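Local coordinates for protein elafin (Homo sapiens, PDB 1FLE) that inhibits neutrophil and pancreatic elastase through its whey acidic protein domain, and may so prevent tissue proteolysis by elastase in skin, at residues 17-22 with 52-57. Residues are numbered along the deposited sequence; the frame is centred on the assembly and turned at random.
Sequences PIILIR and ACFVPQ
Pro-17 and Ile-19 meet Phe-54 in a small apolar contact at the protein surface, where the loop leading into strand 21-23 passes strand 51-54 and the C-terminal tail that follows it. Phe-54 CG stands anti to the carbonyl carbon (chi1 -58°), which brings the ring over toward segment 17-22, and an aromatic suits the place because its flat ring offers a face to a methyl. Ile-19, a long branched chain, extends CD1 over that face in a CH-pi contact, 4.3 Å from the centroid of the Phe-54 ring and 20° off the normal, shifted toward CE2 and CZ. Pro-17, rigid and lacking an N-H to satisfy, crosses the Phe-54 side chain almost perpendicularly: its CD lies 3.6 Å from Phe-54 CB, and its CG 3.7 Å from Phe-54 CG. With the ring gone, as with an alanine here, Pro-17 CG and the Ile-19 methyl would probably be left without their aromatic partner, although the CB at Pro-17 CD would remain. Both segments belong to the whey acidic protein four-disulfide core, in which strand 51-54 pairs with 43-46 as an antiparallel hairpin, and Cys-53 is disulfide-bonded to Cys-38. Pro-17 and Phe-54 also touch Cys-45 of strand 43-46. On the far side of Pro-17 from the phenylalanine, Gln-57 bends and lays its amide, a polar group suited to the exposed chain end, with NE2 3.6 Å from Pro-17 CA.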
loop_
_atom_site.group_PDB
_atom_site.type_symbol
_atom_site.label_atom_id
_atom_site.label_comp_id
_atom_site.label_asym_id
_atom_site.label_seq_id
_atom_site.Cartn_x
_atom_site.Cartn_y
_atom_site.Cartn_z
ATOM N N PRO B 17 9.192 9.150 20.912
ATOM C CA PRO B 17 7.922 9.798 20.512
ATOM C C PRO B 17 6.874 8.710 20.225
ATOM O O PRO B 17 7.272 7.570 19.842
ATOM C CB PRO B 17 8.331 10.536 19.232
ATOM C CG PRO B 17 9.392 9.652 18.633
ATOM C CD PRO B 17 10.189 9.147 19.826
ATOM N N ILE B 18 5.596 9.039 20.408
ATOM C CA ILE B 18 4.537 8.102 20.029
ATOM C C ILE B 18 4.333 8.380 18.512
ATOM O O ILE B 18 4.439 9.523 18.038
ATOM C CB ILE B 18 3.158 8.173 20.727
ATOM C CG1 ILE B 18 2.619 9.628 20.685
ATOM C CG2 ILE B 18 3.123 7.534 22.146
ATOM C CD1 ILE B 18 1.069 9.743 20.734
ATOM N N ILE B 19 4.112 7.301 17.818
ATOM C CA ILE B 19 3.874 7.419 16.336
ATOM C C ILE B 19 2.512 6.760 16.178
ATOM O O ILE B 19 2.367 5.587 16.550
ATOM C CB ILE B 19 5.106 6.935 15.549
ATOM C CG1 ILE B 19 6.279 7.954 15.613
ATOM C CG2 ILE B 19 4.826 6.589 14.047
ATOM C CD1 ILE B 19 7.352 7.733 16.709
ATOM N N LEU B 20 1.469 7.502 15.759
ATOM C CA LEU B 20 0.166 6.818 15.644
ATOM C C LEU B 20 -0.221 6.299 14.282
ATOM O O LEU B 20 -1.412 5.988 14.150
ATOM C CB LEU B 20 -0.966 7.551 16.388
ATOM C CG LEU B 20 -2.004 6.538 16.957
ATOM C CD1 LEU B 20 -2.278 6.878 18.423
ATOM C CD2 LEU B 20 -3.254 6.573 16.061
ATOM N N ILE B 21 0.671 6.169 13.342
ATOM C CA ILE B 21 0.344 5.585 12.032
ATOM C C ILE B 21 1.273 4.359 11.864
ATOM O O ILE B 21 2.427 4.332 12.357
ATOM C CB ILE B 21 0.425 6.601 10.885
ATOM C CG1 ILE B 21 1.921 6.847 10.514
ATOM C CG2 ILE B 21 -0.268 7.967 11.171
ATOM C CD1 ILE B 21 2.104 7.919 9.421
ATOM N N ARG B 22 0.740 3.374 11.164
ATOM C CA ARG B 22 1.470 2.141 10.895
ATOM C C ARG B 22 1.366 1.822 9.399
ATOM O O ARG B 22 0.258 1.878 8.862
ATOM C CB ARG B 22 0.962 0.951 11.701
ATOM C CG ARG B 22 1.764 0.490 12.910
ATOM C CD ARG B 22 1.975 -1.026 12.835
ATOM N NE ARG B 22 3.007 -1.333 11.894
ATOM C CZ ARG B 22 3.508 -2.295 11.144
ATOM N NH1 ARG B 22 3.075 -3.541 11.024
ATOM N NH2 ARG B 22 4.630 -1.979 10.415
ATOM N N ALA B 52 13.347 2.988 13.883
ATOM C CA ALA B 52 14.186 4.093 13.421
ATOM C C ALA B 52 14.684 4.905 14.611
ATOM O O ALA B 52 14.215 4.781 15.739
ATOM C CB ALA B 52 13.325 4.919 12.451
ATOM N N CYS B 53 15.630 5.757 14.367
ATOM C CA CYS B 53 16.337 6.637 15.278
ATOM C C CYS B 53 15.687 7.990 15.441
ATOM O O CYS B 53 15.780 8.800 14.483
ATOM C CB CYS B 53 17.792 6.809 14.806
ATOM S SG CYS B 53 18.777 5.277 14.738
ATOM N N PHE B 54 15.123 8.219 16.607
ATOM C CA PHE B 54 14.416 9.471 16.951
ATOM C C PHE B 54 15.222 10.284 17.958
ATOM O O PHE B 54 16.127 9.792 18.602
ATOM C CB PHE B 54 12.957 9.205 17.455
ATOM C CG PHE B 54 12.144 8.456 16.428
ATOM C CD1 PHE B 54 12.177 7.058 16.356
ATOM C CD2 PHE B 54 11.392 9.140 15.474
ATOM C CE1 PHE B 54 11.456 6.355 15.378
ATOM C CE2 PHE B 54 10.667 8.461 14.493
ATOM C CZ PHE B 54 10.709 7.056 14.428
ATOM N N VAL B 55 14.862 11.562 17.967
ATOM C CA VAL B 55 15.370 12.523 18.943
ATOM C C VAL B 55 14.352 12.273 20.099
ATOM O O VAL B 55 13.148 12.282 19.790
ATOM C CB VAL B 55 15.288 13.958 18.421
ATOM C CG1 VAL B 55 15.544 14.979 19.514
ATOM C CG2 VAL B 55 16.218 14.233 17.243
ATOM N N PRO B 56 14.832 12.019 21.289
ATOM C CA PRO B 56 13.976 11.752 22.457
ATOM C C PRO B 56 13.128 12.917 22.941
ATOM O O PRO B 56 13.000 13.986 22.334
ATOM C CB PRO B 56 14.997 11.260 23.496
ATOM C CG PRO B 56 16.237 12.033 23.157
ATOM C CD PRO B 56 16.281 11.966 21.627
ATOM N N GLN B 57 12.478 12.742 24.081
ATOM C CA GLN B 57 11.587 13.676 24.748
ATOM C C GLN B 57 11.723 13.650 26.276
ATOM O O GLN B 57 12.547 12.792 26.693
ATOM C CB GLN B 57 10.108 13.463 24.363
ATOM C CG GLN B 57 9.841 14.204 23.062
ATOM C CD GLN B 57 8.819 13.539 22.170
ATOM O OE1 GLN B 57 8.743 13.960 21.006
ATOM N NE2 GLN B 57 8.104 12.578 22.764
ATOM O OXT GLN B 57 11.037 14.452 26.943
#